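Local atomic coordinates of HepC.19480.a.B1 (Helicobacter pylori, PDB entry 6MTZ), a protein that is of unknown function but probably acts as a phosphoesterase of the DHH/DHHA1 family. Residues A[166-177]-A[208-218]. Numbering follows the deposited sequence.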
loop_
_atom_site.group_PDB
_atom_site.type_symbol
_atom_site.label_atom_id
_atom_site.label_comp_id
_atom_site.label_asym_id
_atom_site.label_seq_id
_atom_site.Cartn_x
_atom_site.Cartn_y
_atom_site.Cartn_z
ATOM N N TYR A 166 11.667 4.002 25.256
ATOM C CA TYR A 166 10.673 2.972 25.503
ATOM C C TYR A 166 10.405 2.175 24.239
ATOM O O TYR A 166 10.248 2.742 23.156
ATOM C CB TYR A 166 9.366 3.585 26.009
ATOM C CG TYR A 166 8.259 2.555 26.100
ATOM C CD1 TYR A 166 8.106 1.777 27.239
ATOM C CD2 TYR A 166 7.386 2.344 25.036
ATOM C CE1 TYR A 166 7.100 0.833 27.328
ATOM C CE2 TYR A 166 6.392 1.388 25.107
ATOM C CZ TYR A 166 6.257 0.641 26.260
ATOM O OH TYR A 166 5.271 -0.294 26.351
ATOM N N GLY A 167 10.349 0.851 24.388
ATOM C CA GLY A 167 9.963 -0.014 23.288
ATOM C C GLY A 167 10.956 -0.105 22.148
ATOM O O GLY A 167 10.583 -0.533 21.065
ATOM N N PHE A 168 12.220 0.267 22.370
ATOM C CA PHE A 168 13.182 0.314 21.272
ATOM C C PHE A 168 13.357 -1.051 20.605
ATOM O O PHE A 168 13.194 -1.179 19.387
ATOM C CB PHE A 168 14.522 0.841 21.779
ATOM C CG PHE A 168 15.633 0.742 20.771
ATOM C CD1 PHE A 168 15.725 1.650 19.728
ATOM C CD2 PHE A 168 16.593 -0.257 20.871
ATOM C CE1 PHE A 168 16.759 1.569 18.800
ATOM C CE2 PHE A 168 17.626 -0.345 19.948
ATOM C CZ PHE A 168 17.707 0.573 18.910
ATOM N N GLU A 169 13.702 -2.082 21.380
ATOM C CA GLU A 169 13.987 -3.385 20.769
ATOM C C GLU A 169 12.754 -3.977 20.092
ATOM O O GLU A 169 12.848 -4.517 18.984
ATOM C CB GLU A 169 14.546 -4.350 21.814
ATOM C CG GLU A 169 15.900 -3.909 22.390
ATOM C CD GLU A 169 17.014 -3.957 21.364
ATOM O OE1 GLU A 169 18.079 -3.368 21.621
ATOM O OE2 GLU A 169 16.826 -4.580 20.297
ATOM N N LEU A 170 11.586 -3.874 20.731
ATOM C CA LEU A 170 10.347 -4.321 20.085
ATOM C C LEU A 170 10.048 -3.531 18.811
ATOM O O LEU A 170 9.547 -4.093 17.831
ATOM C CB LEU A 170 9.187 -4.207 21.067
ATOM C CG LEU A 170 7.779 -4.540 20.556
ATOM C CD1 LEU A 170 7.657 -6.029 20.206
ATOM C CD2 LEU A 170 6.757 -4.152 21.628
ATOM N N GLY A 171 10.345 -2.226 18.800
ATOM C CA GLY A 171 10.132 -1.435 17.589
ATOM C C GLY A 171 10.968 -1.893 16.402
ATOM O O GLY A 171 10.525 -1.812 15.251
ATOM N N LYS A 172 12.187 -2.373 16.652
ATOM C CA LYS A 172 12.982 -2.905 15.547
ATOM C C LYS A 172 12.300 -4.119 14.926
ATOM O O LYS A 172 12.269 -4.269 13.696
ATOM C CB LYS A 172 14.392 -3.243 16.041
ATOM C CG LYS A 172 15.282 -1.994 16.210
ATOM C CD LYS A 172 16.425 -2.186 17.208
ATOM C CE LYS A 172 17.219 -3.446 16.971
ATOM N NZ LYS A 172 18.452 -3.493 17.842
ATOM N N VAL A 173 11.710 -4.976 15.764
ATOM C CA VAL A 173 10.947 -6.106 15.249
ATOM C C VAL A 173 9.784 -5.616 14.398
ATOM O O VAL A 173 9.502 -6.171 13.325
ATOM C CB VAL A 173 10.461 -7.003 16.403
ATOM C CG1 VAL A 173 9.615 -8.161 15.846
ATOM C CG2 VAL A 173 11.634 -7.550 17.186
ATOM N N CYS A 174 9.109 -4.548 14.843
ATOM C CA CYS A 174 7.961 -4.037 14.100
ATOM C C CYS A 174 8.389 -3.400 12.783
ATOM O O CYS A 174 7.693 -3.531 11.774
ATOM C CB CYS A 174 7.178 -3.041 14.950
ATOM S SG CYS A 174 6.320 -3.782 16.349
ATOM N N MET A 175 9.526 -2.708 12.772
ATOM C CA MET A 175 10.018 -2.105 11.541
ATOM C C MET A 175 10.273 -3.174 10.479
ATOM O O MET A 175 9.814 -3.063 9.333
ATOM C CB MET A 175 11.289 -1.317 11.849
ATOM C CG MET A 175 11.781 -0.410 10.760
ATOM S SD MET A 175 13.166 0.583 11.409
ATOM C CE MET A 175 14.498 -0.610 11.424
ATOM N N ARG A 176 11.007 -4.223 10.844
ATOM C CA ARG A 176 11.182 -5.336 9.918
ATOM C C ARG A 176 9.840 -5.980 9.570
ATOM O O ARG A 176 9.630 -6.409 8.433
ATOM C CB ARG A 176 12.142 -6.366 10.513
ATOM C CG ARG A 176 12.320 -7.646 9.674
ATOM C CD ARG A 176 13.532 -8.443 10.166
ATOM N NE ARG A 176 13.479 -8.514 11.620
ATOM C CZ ARG A 176 12.836 -9.462 12.294
ATOM N NH1 ARG A 176 12.230 -10.442 11.633
ATOM N NH2 ARG A 176 12.810 -9.433 13.624
ATOM N N MET A 177 8.920 -6.073 10.540
ATOM C CA MET A 177 7.614 -6.658 10.235
ATOM C C MET A 177 6.936 -5.922 9.084
ATOM O O MET A 177 6.359 -6.551 8.184
ATOM C CB MET A 177 6.711 -6.644 11.467
ATOM C CG MET A 177 5.280 -7.188 11.199
ATOM S SD MET A 177 4.087 -6.004 10.530
ATOM C CE MET A 177 3.709 -5.083 12.025
ATOM N N LEU A 208 3.179 -5.627 24.332
ATOM C CA LEU A 208 3.844 -4.497 24.989
ATOM C C LEU A 208 4.096 -4.742 26.465
ATOM O O LEU A 208 5.124 -4.322 27.009
ATOM C CB LEU A 208 3.001 -3.227 24.836
ATOM C CG LEU A 208 2.905 -2.664 23.425
ATOM C CD1 LEU A 208 1.698 -1.764 23.326
ATOM C CD2 LEU A 208 4.177 -1.912 23.098
ATOM N N PHE A 209 3.164 -5.399 27.142
ATOM C CA PHE A 209 3.255 -5.556 28.582
ATOM C C PHE A 209 3.760 -6.933 28.979
ATOM O O PHE A 209 3.585 -7.340 30.128
ATOM C CB PHE A 209 1.901 -5.255 29.212
ATOM C CG PHE A 209 1.325 -3.953 28.753
ATOM C CD1 PHE A 209 1.855 -2.748 29.205
ATOM C CD2 PHE A 209 0.288 -3.925 27.843
ATOM C CE1 PHE A 209 1.344 -1.548 28.766
ATOM C CE2 PHE A 209 -0.231 -2.721 27.393
ATOM C CZ PHE A 209 0.296 -1.535 27.851
ATOM N N LEU A 210 4.381 -7.655 28.051
ATOM C CA LEU A 210 5.053 -8.898 28.391
ATOM C C LEU A 210 6.483 -8.604 28.827
ATOM O O LEU A 210 7.076 -7.596 28.430
ATOM C CB LEU A 210 5.043 -9.863 27.201
ATOM C CG LEU A 210 3.639 -10.234 26.718
ATOM C CD1 LEU A 210 3.687 -11.292 25.608
ATOM C CD2 LEU A 210 2.785 -10.688 27.906
ATOM N N GLU A 211 7.029 -9.494 29.663
ATOM C CA GLU A 211 8.366 -9.282 30.215
ATOM C C GLU A 211 9.445 -9.340 29.133
ATOM O O GLU A 211 10.466 -8.646 29.228
ATOM C CB GLU A 211 8.646 -10.314 31.311
ATOM N N ASN A 212 9.246 -10.176 28.111
ATOM C CA ASN A 212 10.187 -10.309 27.004
ATOM C C ASN A 212 9.494 -9.974 25.684
ATOM O O ASN A 212 9.567 -10.741 24.717
ATOM C CB ASN A 212 10.764 -11.731 26.963
ATOM C CG ASN A 212 9.706 -12.784 26.626
ATOM O OD1 ASN A 212 8.530 -12.639 26.982
ATOM N ND2 ASN A 212 10.117 -13.835 25.917
ATOM N N ALA A 213 8.805 -8.835 25.644
ATOM C CA ALA A 213 8.024 -8.431 24.474
ATOM C C ALA A 213 8.765 -8.531 23.138
ATOM O O ALA A 213 8.200 -9.103 22.194
ATOM C CB ALA A 213 7.495 -7.006 24.693
ATOM N N PRO A 214 9.981 -7.997 22.972
ATOM C CA PRO A 214 10.627 -8.088 21.641
ATOM C C PRO A 214 10.766 -9.517 21.126
ATOM O O PRO A 214 10.385 -9.814 19.988
ATOM C CB PRO A 214 12.003 -7.435 21.870
ATOM C CG PRO A 214 11.852 -6.611 23.116
ATOM C CD PRO A 214 10.848 -7.328 23.963
ATOM N N VAL A 215 11.307 -10.416 21.941
ATOM C CA VAL A 215 11.500 -11.790 21.496
ATOM C C VAL A 215 10.166 -12.506 21.363
ATOM O O VAL A 215 9.968 -13.304 20.441
ATOM C CB VAL A 215 12.431 -12.538 22.461
ATOM C CG1 VAL A 215 12.514 -14.000 22.068
ATOM C CG2 VAL A 215 13.815 -11.902 22.457
ATOM N N ALA A 216 9.241 -12.256 22.291
ATOM C CA ALA A 216 7.952 -12.933 22.244
ATOM C C ALA A 216 7.209 -12.577 20.971
ATOM O O ALA A 216 6.662 -13.448 20.289
ATOM C CB ALA A 216 7.117 -12.568 23.472
ATOM N N TYR A 217 7.167 -11.289 20.638
ATOM C CA TYR A 217 6.512 -10.893 19.407
ATOM C C TYR A 217 7.286 -11.414 18.203
ATOM O O TYR A 217 6.688 -11.916 17.247
ATOM C CB TYR A 217 6.362 -9.367 19.351
ATOM C CG TYR A 217 5.635 -8.867 18.116
ATOM C CD1 TYR A 217 4.291 -9.156 17.919
ATOM C CD2 TYR A 217 6.290 -8.112 17.150
ATOM C CE1 TYR A 217 3.616 -8.705 16.794
ATOM C CE2 TYR A 217 5.627 -7.648 16.031
ATOM C CZ TYR A 217 4.282 -7.954 15.859
ATOM O OH TYR A 217 3.599 -7.500 14.752
ATOM N N ASP A 218 8.618 -11.350 18.253
ATOM C CA ASP A 218 9.425 -11.793 17.117
ATOM C C ASP A 218 9.121 -13.248 16.743
ATOM O O ASP A 218 8.986 -13.578 15.557
ATOM C CB ASP A 218 10.907 -11.613 17.441
ATOM C CG ASP A 218 11.800 -11.741 16.213
ATOM O OD1 ASP A 218 11.371 -11.345 15.104
ATOM O OD2 ASP A 218 12.934 -12.248 16.362
HETATM O O HOH W 1 5.381 -1.609 28.632
HETATM O O HOH W 2 9.870 -11.476 12.896
#
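R176 and D218 form a salt bridge between the two helices: NH2 of R176 donates to OD1 of D218 at 2.8 Å, almost straight. OD1 lies in the guanidinium plane, yet the nitrogen reaches it from above the carboxylate, the two planes standing 80° apart. A water closes a second path, accepting from NH1 of R176 and donating to OD1 of D218 at 2.7 Å, which gives that oxygen two donors. At the N-terminal end of 166-177 another water donates to L208 O and lies 2.6 Å from Y166 OH. Between these polar ends, the segments 168-177 and 213-218, the opening parts of helices 168-180 and 213-228, run roughly parallel, 23° apart, within the helical region that follows the parallel sheet of the probable DHH domain. Y217 is a knob in a hole formed by L170, V173, C174 and M177. With CG swung anti to the backbone N (chi1 -178°), its ring passes along V173, whose CG1 comes within 3.6 Å of Y217 CD2. C174 SG approaches obliquely as a sulfur-aromatic contact, while the methyl CE of M177 meets the hydroxyl of Y217, itself hydrogen-bonded to the L200 carbonyl of helix 190-203. L170 splits its branches: CD1 packs 3.7 Å from Y217 CB, whereas CD2 faces L208 CD2 and, a little farther off, A213 CB. P214 touches the first turn of the other helix with CB and CG, CG being 3.6 Å from L170 N and also close to E169 CB. M154 of helix 145-159 packs on L170 and C174.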